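Local coordinates for putative exported protein (Bordetella parapertussis, PDB 3OCJ) that is of unknown function but has the fold of an AdoMet-dependent methyltransferase, which it may be, and holds a palmitic acid in the crystal, at residues A[17-22]-A[60-65]; A[28-33]-A[258-263]; A[197-202]-A[263-268]. All coordinates share one frame; numbering follows the deposited sequence.

Contact 1: A[17-22]-A[60-65]. With PLM (palmitic acid), chain D.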
loop_
_atom_site.group_PDB
_atom_site.type_symbol
_atom_site.label_atom_id
_atom_site.label_comp_id
_atom_site.label_asym_id
_atom_site.label_seq_id
_atom_site.Cartn_x
_atom_site.Cartn_y
_atom_site.Cartn_z
ATOM N N ALA A 17 -17.466 7.810 -18.282
ATOM C CA ALA A 17 -16.924 8.474 -19.468
ATOM C C ALA A 17 -15.398 8.458 -19.439
ATOM O O ALA A 17 -14.749 8.142 -20.447
ATOM C CB ALA A 17 -17.437 9.912 -19.557
ATOM N N ASP A 18 -14.810 8.798 -18.299
ATOM C CA ASP A 18 -13.356 8.744 -18.176
ATOM C C ASP A 18 -12.841 7.313 -18.323
ATOM O O ASP A 18 -11.795 7.082 -18.944
ATOM C CB ASP A 18 -12.901 9.347 -16.853
ATOM C CG ASP A 18 -12.989 10.857 -16.845
ATOM O OD1 ASP A 18 -12.521 11.475 -17.820
ATOM O OD2 ASP A 18 -13.513 11.416 -15.868
ATOM N N LEU A 19 -13.581 6.347 -17.784
ATOM C CA LEU A 19 -13.161 4.951 -17.888
ATOM C C LEU A 19 -13.073 4.519 -19.346
ATOM O O LEU A 19 -12.109 3.874 -19.750
ATOM C CB LEU A 19 -14.112 4.028 -17.131
ATOM C CG LEU A 19 -13.803 2.536 -17.302
ATOM C CD1 LEU A 19 -12.451 2.158 -16.675
ATOM C CD2 LEU A 19 -14.934 1.707 -16.716
ATOM N N ALA A 20 -14.079 4.864 -20.144
ATOM C CA ALA A 20 -14.049 4.478 -21.545
ATOM C C ALA A 20 -12.789 5.017 -22.212
ATOM O O ALA A 20 -12.205 4.357 -23.067
ATOM C CB ALA A 20 -15.294 4.984 -22.268
ATOM N N GLY A 21 -12.390 6.229 -21.828
ATOM C CA GLY A 21 -11.172 6.834 -22.348
ATOM C C GLY A 21 -9.924 6.072 -21.932
ATOM O O GLY A 21 -9.034 5.814 -22.750
HETATM N N MSE A 22 -9.842 5.706 -20.655
HETATM C CA MSE A 22 -8.685 4.955 -20.171
HETATM C C MSE A 22 -8.583 3.586 -20.837
HETATM O O MSE A 22 -7.482 3.115 -21.140
HETATM C CB MSE A 22 -8.720 4.815 -18.649
HETATM C CG MSE A 22 -8.701 6.154 -17.931
HETATM SE SE MSE A 22 -7.152 7.305 -18.337
HETATM C CE MSE A 22 -5.836 6.502 -17.147
ATOM N N LEU A 60 -8.528 0.820 -10.865
ATOM C CA LEU A 60 -7.124 0.951 -11.236
ATOM C C LEU A 60 -6.936 1.576 -12.616
ATOM O O LEU A 60 -6.047 2.395 -12.798
ATOM C CB LEU A 60 -6.429 -0.405 -11.171
ATOM C CG LEU A 60 -6.247 -0.900 -9.732
ATOM C CD1 LEU A 60 -5.878 -2.376 -9.708
ATOM C CD2 LEU A 60 -5.215 -0.048 -9.001
ATOM N N LEU A 61 -7.780 1.215 -13.580
ATOM C CA LEU A 61 -7.666 1.813 -14.906
ATOM C C LEU A 61 -7.883 3.319 -14.815
ATOM O O LEU A 61 -7.190 4.091 -15.476
ATOM C CB LEU A 61 -8.696 1.208 -15.866
ATOM C CG LEU A 61 -8.320 -0.179 -16.396
ATOM C CD1 LEU A 61 -9.552 -0.876 -16.954
ATOM C CD2 LEU A 61 -7.230 -0.061 -17.458
ATOM N N LEU A 62 -8.852 3.716 -13.993
ATOM C CA LEU A 62 -9.225 5.131 -13.853
ATOM C C LEU A 62 -8.196 5.918 -13.065
ATOM O O LEU A 62 -7.782 7.008 -13.479
ATOM C CB LEU A 62 -10.569 5.268 -13.139
ATOM C CG LEU A 62 -11.822 5.087 -13.974
ATOM C CD1 LEU A 62 -13.033 4.940 -13.074
ATOM C CD2 LEU A 62 -11.986 6.284 -14.905
ATOM N N TYR A 63 -7.799 5.384 -11.911
ATOM C CA TYR A 63 -7.060 6.180 -10.928
ATOM C C TYR A 63 -5.609 5.757 -10.736
ATOM O O TYR A 63 -4.827 6.475 -10.108
ATOM C CB TYR A 63 -7.810 6.203 -9.585
ATOM C CG TYR A 63 -9.264 6.599 -9.772
ATOM C CD1 TYR A 63 -9.604 7.846 -10.294
ATOM C CD2 TYR A 63 -10.293 5.716 -9.461
ATOM C CE1 TYR A 63 -10.935 8.194 -10.500
ATOM C CE2 TYR A 63 -11.626 6.063 -9.653
ATOM C CZ TYR A 63 -11.938 7.294 -10.169
ATOM O OH TYR A 63 -13.269 7.630 -10.362
ATOM N N ARG A 64 -5.261 4.565 -11.224
ATOM C CA ARG A 64 -3.862 4.132 -11.306
ATOM C C ARG A 64 -3.163 4.071 -9.945
ATOM O O ARG A 64 -1.955 4.258 -9.828
ATOM C CB ARG A 64 -3.095 4.985 -12.322
ATOM C CG ARG A 64 -3.732 4.914 -13.711
ATOM C CD ARG A 64 -2.915 5.613 -14.785
ATOM N NE ARG A 64 -2.708 7.022 -14.493
ATOM C CZ ARG A 64 -1.527 7.555 -14.193
ATOM N NH1 ARG A 64 -1.432 8.851 -13.941
ATOM N NH2 ARG A 64 -0.441 6.797 -14.151
ATOM N N GLY A 65 -3.952 3.779 -8.924
ATOM C CA GLY A 65 -3.436 3.546 -7.586
ATOM C C GLY A 65 -4.550 3.001 -6.711
ATOM O O GLY A 65 -5.683 2.817 -7.170
HETATM C C1 PLM D . -0.636 0.867 -2.465
HETATM O O1 PLM D . -0.582 0.289 -1.360
HETATM O O2 PLM D . -1.286 1.931 -2.545
HETATM C C2 PLM D . 0.049 0.316 -3.704
HETATM C C3 PLM D . 0.579 -1.108 -3.527
HETATM C C4 PLM D . 0.982 -1.636 -4.904
HETATM C C5 PLM D . 1.742 -2.955 -4.856
HETATM C C6 PLM D . 0.876 -4.107 -4.355
HETATM C C7 PLM D . -0.549 -4.062 -4.893
HETATM C C8 PLM D . -0.643 -4.292 -6.397
HETATM C C9 PLM D . -2.119 -4.264 -6.781
HETATM C CA PLM D . -2.400 -4.914 -8.127
HETATM C CB PLM D . -3.854 -5.370 -8.173
HETATM C CC PLM D . -4.336 -5.610 -9.594
HETATM C CD PLM D . -5.803 -6.018 -9.592
HETATM C CE PLM D . -6.318 -6.087 -11.027
HETATM C CF PLM D . -7.836 -6.023 -11.081
HETATM C CG PLM D . -8.495 -7.175 -10.341
#

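Contact 2: A[28-33]-A[258-263]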
loop_
_atom_site.group_PDB
_atom_site.type_symbol
_atom_site.label_atom_id
_atom_site.label_comp_id
_atom_site.label_asym_id
_atom_site.label_seq_id
_atom_site.Cartn_x
_atom_site.Cartn_y
_atom_site.Cartn_z
ATOM N N GLN A 28 -5.221 1.019 -27.421
ATOM C CA GLN A 28 -4.311 1.540 -28.432
ATOM C C GLN A 28 -2.869 1.133 -28.153
ATOM O O GLN A 28 -2.125 0.820 -29.078
ATOM C CB GLN A 28 -4.438 3.059 -28.569
ATOM C CG GLN A 28 -5.549 3.492 -29.511
ATOM C CD GLN A 28 -5.362 2.954 -30.921
ATOM O OE1 GLN A 28 -4.241 2.681 -31.353
ATOM N NE2 GLN A 28 -6.463 2.805 -31.646
ATOM N N ARG A 29 -2.479 1.120 -26.882
ATOM C CA ARG A 29 -1.128 0.708 -26.524
ATOM C C ARG A 29 -0.884 -0.753 -26.885
ATOM O O ARG A 29 0.232 -1.130 -27.240
ATOM C CB ARG A 29 -0.853 0.954 -25.037
ATOM C CG ARG A 29 -0.754 2.424 -24.680
ATOM C CD ARG A 29 -0.162 2.633 -23.292
ATOM N NE ARG A 29 -1.019 2.140 -22.214
ATOM C CZ ARG A 29 -1.981 2.843 -21.622
ATOM N NH1 ARG A 29 -2.243 4.088 -22.001
ATOM N NH2 ARG A 29 -2.687 2.291 -20.642
ATOM N N ILE A 30 -1.930 -1.570 -26.793
ATOM C CA ILE A 30 -1.834 -2.977 -27.171
ATOM C C ILE A 30 -1.694 -3.106 -28.686
ATOM O O ILE A 30 -0.788 -3.780 -29.181
ATOM C CB ILE A 30 -3.075 -3.773 -26.734
ATOM C CG1 ILE A 30 -3.176 -3.834 -25.208
ATOM C CG2 ILE A 30 -3.022 -5.187 -27.289
ATOM C CD1 ILE A 30 -4.522 -4.366 -24.731
ATOM N N LEU A 31 -2.594 -2.457 -29.417
ATOM C CA LEU A 31 -2.613 -2.561 -30.873
ATOM C C LEU A 31 -1.350 -2.002 -31.520
ATOM O O LEU A 31 -0.874 -2.533 -32.524
ATOM C CB LEU A 31 -3.847 -1.860 -31.445
ATOM C CG LEU A 31 -5.203 -2.429 -31.027
ATOM C CD1 LEU A 31 -6.322 -1.626 -31.661
ATOM C CD2 LEU A 31 -5.318 -3.894 -31.405
ATOM N N LEU A 32 -0.813 -0.931 -30.945
ATOM C CA LEU A 32 0.359 -0.269 -31.509
ATOM C C LEU A 32 1.671 -0.974 -31.168
ATOM O O LEU A 32 2.639 -0.887 -31.925
ATOM C CB LEU A 32 0.424 1.194 -31.060
ATOM C CG LEU A 32 -0.659 2.135 -31.594
ATOM C CD1 LEU A 32 -0.518 3.524 -30.983
ATOM C CD2 LEU A 32 -0.612 2.206 -33.114
ATOM N N GLN A 33 1.704 -1.670 -30.035
ATOM C CA GLN A 33 2.944 -2.281 -29.559
ATOM C C GLN A 33 3.026 -3.786 -29.834
ATOM O O GLN A 33 4.109 -4.368 -29.817
ATOM C CB GLN A 33 3.163 -1.968 -28.074
ATOM C CG GLN A 33 3.285 -0.475 -27.802
ATOM C CD GLN A 33 3.395 -0.136 -26.326
ATOM O OE1 GLN A 33 3.483 -1.021 -25.475
ATOM N NE2 GLN A 33 3.391 1.157 -26.017
ATOM N N THR A 258 2.629 -2.460 -16.758
ATOM C CA THR A 258 3.317 -1.544 -17.670
ATOM C C THR A 258 2.455 -1.076 -18.834
ATOM O O THR A 258 2.535 0.083 -19.237
ATOM C CB THR A 258 4.613 -2.145 -18.240
ATOM O OG1 THR A 258 4.302 -3.260 -19.086
ATOM C CG2 THR A 258 5.513 -2.591 -17.114
ATOM N N ARG A 259 1.629 -1.966 -19.375
ATOM C CA ARG A 259 0.876 -1.627 -20.574
ATOM C C ARG A 259 -0.573 -1.232 -20.311
ATOM O O ARG A 259 -1.107 -0.349 -20.981
ATOM C CB ARG A 259 0.928 -2.773 -21.586
ATOM C CG ARG A 259 0.353 -2.396 -22.934
ATOM C CD ARG A 259 0.683 -3.427 -23.991
ATOM N NE ARG A 259 2.124 -3.565 -24.167
ATOM C CZ ARG A 259 2.686 -4.239 -25.164
ATOM N NH1 ARG A 259 1.926 -4.830 -26.074
ATOM N NH2 ARG A 259 4.006 -4.316 -25.252
ATOM N N LEU A 260 -1.219 -1.882 -19.352
ATOM C CA LEU A 260 -2.653 -1.652 -19.186
ATOM C C LEU A 260 -2.994 -0.575 -18.154
ATOM O O LEU A 260 -3.573 0.462 -18.500
ATOM C CB LEU A 260 -3.392 -2.961 -18.901
ATOM C CG LEU A 260 -3.108 -4.091 -19.897
ATOM C CD1 LEU A 260 -3.975 -5.307 -19.593
ATOM C CD2 LEU A 260 -3.326 -3.620 -21.337
ATOM N N ILE A 261 -2.622 -0.802 -16.899
ATOM C CA ILE A 261 -2.968 0.129 -15.825
ATOM C C ILE A 261 -2.049 1.345 -15.772
ATOM O O ILE A 261 -2.506 2.481 -15.642
ATOM C CB ILE A 261 -2.904 -0.577 -14.458
ATOM C CG1 ILE A 261 -3.967 -1.678 -14.384
ATOM C CG2 ILE A 261 -3.015 0.435 -13.319
ATOM C CD1 ILE A 261 -3.788 -2.616 -13.194
ATOM N N GLN A 262 -0.748 1.092 -15.855
ATOM C CA GLN A 262 0.286 2.116 -15.696
ATOM C C GLN A 262 0.221 2.743 -14.306
ATOM O O GLN A 262 -0.039 3.929 -14.152
ATOM C CB GLN A 262 0.214 3.161 -16.807
ATOM C CG GLN A 262 0.216 2.503 -18.185
ATOM C CD GLN A 262 0.751 3.401 -19.279
ATOM O OE1 GLN A 262 0.322 4.544 -19.427
ATOM N NE2 GLN A 262 1.690 2.881 -20.058
ATOM N N PRO A 263 0.488 1.937 -13.280
ATOM C CA PRO A 263 0.274 2.411 -11.904
ATOM C C PRO A 263 1.227 3.533 -11.490
ATOM O O PRO A 263 2.358 3.629 -11.973
ATOM C CB PRO A 263 0.563 1.182 -11.035
ATOM C CG PRO A 263 0.802 0.039 -11.973
ATOM C CD PRO A 263 1.023 0.568 -13.352
HETATM O O HOH W 1 4.896 -5.507 -27.684
#

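Contact 3: A[197-202]-A[263-268]. With PLM (palmitic acid), chain D.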
loop_
_atom_site.group_PDB
_atom_site.type_symbol
_atom_site.label_atom_id
_atom_site.label_comp_id
_atom_site.label_asym_id
_atom_site.label_seq_id
_atom_site.Cartn_x
_atom_site.Cartn_y
_atom_site.Cartn_z
ATOM N N ASN A 197 4.988 6.706 0.371
ATOM C CA ASN A 197 6.315 6.875 -0.197
ATOM C C ASN A 197 6.443 6.295 -1.605
ATOM O O ASN A 197 7.164 6.832 -2.441
ATOM C CB ASN A 197 7.399 6.310 0.744
ATOM C CG ASN A 197 7.092 4.886 1.218
ATOM O OD1 ASN A 197 6.193 4.208 0.707
ATOM N ND2 ASN A 197 7.866 4.421 2.183
ATOM N N ILE A 198 5.752 5.181 -1.855
ATOM C CA ILE A 198 5.853 4.507 -3.142
ATOM C C ILE A 198 5.238 5.313 -4.296
ATOM O O ILE A 198 5.468 4.991 -5.458
ATOM C CB ILE A 198 5.222 3.109 -3.105
ATOM C CG1 ILE A 198 3.730 3.188 -2.736
ATOM C CG2 ILE A 198 6.011 2.224 -2.137
ATOM C CD1 ILE A 198 3.059 1.827 -2.564
ATOM N N TYR A 199 4.478 6.365 -3.971
ATOM C CA TYR A 199 3.922 7.248 -4.999
ATOM C C TYR A 199 4.744 8.501 -5.229
ATOM O O TYR A 199 4.393 9.296 -6.094
ATOM C CB TYR A 199 2.483 7.656 -4.652
ATOM C CG TYR A 199 1.492 6.512 -4.674
ATOM C CD1 TYR A 199 0.772 6.211 -5.827
ATOM C CD2 TYR A 199 1.266 5.733 -3.547
ATOM C CE1 TYR A 199 -0.137 5.152 -5.854
ATOM C CE2 TYR A 199 0.343 4.680 -3.569
ATOM C CZ TYR A 199 -0.349 4.401 -4.728
ATOM O OH TYR A 199 -1.253 3.351 -4.762
ATOM N N GLU A 200 5.811 8.693 -4.459
ATOM C CA GLU A 200 6.592 9.927 -4.501
ATOM C C GLU A 200 7.999 9.639 -5.016
ATOM O O GLU A 200 8.836 9.122 -4.273
ATOM C CB GLU A 200 6.647 10.565 -3.108
ATOM C CG GLU A 200 7.492 11.831 -3.052
ATOM C CD GLU A 200 7.122 12.785 -4.182
ATOM O OE1 GLU A 200 6.026 13.384 -4.115
ATOM O OE2 GLU A 200 7.891 12.889 -5.154
ATOM N N PRO A 201 8.270 9.934 -6.291
ATOM C CA PRO A 201 9.596 9.607 -6.836
ATOM C C PRO A 201 10.744 10.462 -6.278
ATOM O O PRO A 201 11.911 10.056 -6.375
ATOM C CB PRO A 201 9.425 9.826 -8.339
ATOM C CG PRO A 201 8.317 10.838 -8.442
ATOM C CD PRO A 201 7.370 10.510 -7.310
ATOM N N ASP A 202 10.432 11.616 -5.696
ATOM C CA ASP A 202 11.483 12.482 -5.175
ATOM C C ASP A 202 11.971 12.006 -3.808
ATOM O O ASP A 202 11.230 12.037 -2.820
ATOM C CB ASP A 202 11.015 13.937 -5.101
ATOM C CG ASP A 202 12.140 14.875 -4.711
ATOM O OD1 ASP A 202 12.835 15.377 -5.620
ATOM O OD2 ASP A 202 12.345 15.101 -3.508
ATOM N N PRO A 263 0.488 1.937 -13.280
ATOM C CA PRO A 263 0.274 2.411 -11.904
ATOM C C PRO A 263 1.227 3.533 -11.490
ATOM O O PRO A 263 2.358 3.629 -11.973
ATOM C CB PRO A 263 0.563 1.182 -11.035
ATOM C CG PRO A 263 0.802 0.039 -11.973
ATOM C CD PRO A 263 1.023 0.568 -13.352
ATOM N N ARG A 264 0.764 4.333 -10.537
ATOM C CA ARG A 264 1.512 5.468 -10.013
ATOM C C ARG A 264 2.448 5.098 -8.864
ATOM O O ARG A 264 3.187 5.961 -8.386
ATOM C CB ARG A 264 0.543 6.508 -9.438
ATOM C CG ARG A 264 -0.536 7.020 -10.349
ATOM C CD ARG A 264 -1.637 7.665 -9.496
ATOM N NE ARG A 264 -2.643 8.298 -10.330
ATOM C CZ ARG A 264 -2.518 9.523 -10.832
ATOM N NH1 ARG A 264 -1.433 10.238 -10.563
ATOM N NH2 ARG A 264 -3.471 10.028 -11.602
ATOM N N TRP A 265 2.401 3.844 -8.399
ATOM C CA TRP A 265 3.187 3.416 -7.235
ATOM C C TRP A 265 4.597 2.973 -7.594
ATOM O O TRP A 265 5.124 2.026 -7.000
ATOM C CB TRP A 265 2.459 2.294 -6.486
ATOM C CG TRP A 265 2.133 1.052 -7.296
ATOM C CD1 TRP A 265 3.022 0.169 -7.840
ATOM C CD2 TRP A 265 0.827 0.551 -7.608
ATOM N NE1 TRP A 265 2.347 -0.858 -8.479
ATOM C CE2 TRP A 265 0.998 -0.650 -8.339
ATOM C CE3 TRP A 265 -0.473 0.982 -7.314
ATOM C CZ2 TRP A 265 -0.084 -1.399 -8.814
ATOM C CZ3 TRP A 265 -1.551 0.231 -7.786
ATOM C CH2 TRP A 265 -1.343 -0.949 -8.524
ATOM N N ASN A 266 5.213 3.664 -8.542
ATOM C CA ASN A 266 6.483 3.209 -9.097
ATOM C C ASN A 266 7.726 3.961 -8.615
ATOM O O ASN A 266 8.734 4.023 -9.328
ATOM C CB ASN A 266 6.417 3.215 -10.626
ATOM C CG ASN A 266 6.275 4.609 -11.199
ATOM O OD1 ASN A 266 5.925 5.565 -10.498
ATOM N ND2 ASN A 266 6.551 4.737 -12.497
ATOM N N ALA A 267 7.648 4.530 -7.415
ATOM C CA ALA A 267 8.832 5.100 -6.790
ATOM C C ALA A 267 9.486 3.980 -5.998
ATOM O O ALA A 267 9.178 3.780 -4.826
ATOM C CB ALA A 267 8.474 6.267 -5.886
ATOM N N LEU A 268 10.374 3.253 -6.656
ATOM C CA LEU A 268 10.957 2.027 -6.105
ATOM C C LEU A 268 12.301 2.353 -5.478
ATOM O O LEU A 268 13.081 3.122 -6.042
ATOM C CB LEU A 268 11.105 0.972 -7.209
ATOM C CG LEU A 268 9.840 0.733 -8.054
ATOM C CD1 LEU A 268 10.083 -0.311 -9.150
ATOM C CD2 LEU A 268 8.667 0.320 -7.167
HETATM C C1 PLM D . -0.636 0.867 -2.465
HETATM O O1 PLM D . -0.582 0.289 -1.360
HETATM O O2 PLM D . -1.286 1.931 -2.545
HETATM C C2 PLM D . 0.049 0.316 -3.704
HETATM C C3 PLM D . 0.579 -1.108 -3.527
HETATM C C4 PLM D . 0.982 -1.636 -4.904
HETATM C C5 PLM D . 1.742 -2.955 -4.856
HETATM C C6 PLM D . 0.876 -4.107 -4.355
HETATM C C7 PLM D . -0.549 -4.062 -4.893
HETATM C C8 PLM D . -0.643 -4.292 -6.397
HETATM C C9 PLM D . -2.119 -4.264 -6.781
HETATM C CA PLM D . -2.400 -4.914 -8.127
HETATM C CB PLM D . -3.854 -5.370 -8.173
HETATM C CC PLM D . -4.336 -5.610 -9.594
HETATM C CD PLM D . -5.803 -6.018 -9.592
HETATM C CE PLM D . -6.318 -6.087 -11.027
HETATM C CF PLM D . -7.836 -6.023 -11.081
HETATM C CG PLM D . -8.495 -7.175 -10.341
HETATM O O HOH W 2 3.117 8.702 -8.418
#

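Contact 1: A[17-22]-A[60-65]
Leu-62 lays its CD2 methyl against the backbone of helix 15-33, 3.3 Å from Leu-19 N, and the same methyl touches CB of Asp-18 and CB of Leu-19. The two leucine side chains run at about a right angle. A chi1 of 175° swings Leu-19 CG away from the backbone N and brings CD1 over the last turn of helix 55-63, where it meets CB of Leu-61 at 4.0 Å. This is helix-to-helix packing in the mostly helical N-terminal part that precedes the methyltransferase-like sheet, and Leu-61 also touches Leu-48 and Leu-51 of helix 41-53. Met-22, a selenomethionine, works differently: bent at both chi2 and chi3, it hooks its CE methyl toward the end of helix 55-63, 3.2 Å from Leu-61 O. CE also packs on Arg-64 CD at 3.9 Å, the two chains crossing nearly perpendicular. Arg-64 has left the helix with positive phi (60°), and its NH2 bonds to Gln-262 O. Asp-18 OD2 hydrogen-bonds to Ser-11 OG, while Leu-60 turns its CD1 to the palmitic acid tail, 3.6 Å from atom CC.

Contact 2: A[28-33]-A[258-263]
The C-terminal end of helix 247-261, which finishes in a wider pi-type turn, is gripped here by an arginine from the last turns of helix 15-33. Arg-29 presents its guanidinium side-on to one carbonyl: NE gives a fairly straight bond to Arg-259 O (2.8 Å, 160° at the hydrogen), and NH2 gives a longer, more bent one to the same oxygen at 3.1 Å. That oxygen lies in the guanidinium plane. A positive group set against the carbonyls of a helix end should be favoured electrostatically.

Gln-262 covers one face of this guanidinium. Its amide is stacked 4° from parallel, with OE1 3.6 Å above the plane, and its rotation is fixed by a nearly straight bond from NE2 to Thr-258 O of 3.0 Å. The positive phi of Gln-262 marks where the chain leaves the helix.

The second arginine reaches the other way. A chi1 of -171° sends the Arg-259 chain out to the end of helix 15-33, where Gln-33 CB lies over one face of its guanidinium. NH1 bonds to Gly-34 O, while NH2 donates to a water. Beside these polar groups, Ile-30 CD1 packs on Leu-260 CD2 at 3.7 Å. Helix 41-53 supports this apolar side, touching Ile-30 through Val-41 and Gln-44 and Leu-260 through Leu-51, so three helices meet here, away from the strands of the central sheet.

Contact 3: A[197-202]-A[263-268]
A short 3-10 turn and the loop after it (197-202) run beside the irregular segment 263-268, their CA atoms 4.5 Å apart at Tyr-199 and Trp-265, and Ala-267 N bonds to Ile-198 O at 3.0 Å while a water bridges Tyr-199 O and Arg-264 O. Trp-265 CB sits over the face of the Tyr-199 ring, a CH-pi contact 4.1 Å from the centroid. At the ring edge, Arg-264 CB approaches Tyr-199 CD1 to 3.6 Å. A chi1 of 58° puts Trp-265 CG between the backbone N and the carbonyl carbon; the indole lies between C4 of the palmitic acid, 3.4 Å above one face, and Pro-263 CB over the opposite face. Ile-198 reaches the ligand too, its CD1 3.6 Å from C2. Segment 197-202 follows strand 188-192 of the Rossmann-like methyltransferase sheet, so the methyltransferase-like part makes this side of the palmitic acid pocket. Tyr-199 OH donates to ligand O2 at 2.6 Å, with that oxygen near the ring plane, and accepts from Leu-66 N. The fatty acid head is thus held by a hydroxyl that a backbone N-H probably makes a better donor, while isoleucine and tryptophan supply an apolar lining for the start of its chain.

From the N terminus, helix 15-33 enters two contacts. Contact 1 closes a mostly helical loop of 37 residues back to the end of helix 55-63. Contact 2 starts further along the first helix and spans more than 220 residues, past the sheet, to the end of helix 247-261, so it crosses contact 1. Contact 3 closes a loop of 60 residues between 197-202 and 263-268; it follows contact 1 and crosses contact 2, with which it shares Pro-263. The turn after helix 55-63 joins all three: Arg-64, already tied to contact 2, also takes Arg-264 N on its O. Contacts 1 and 3 touch the palmitic acid, which runs from the methyltransferase-like domain into the helical part.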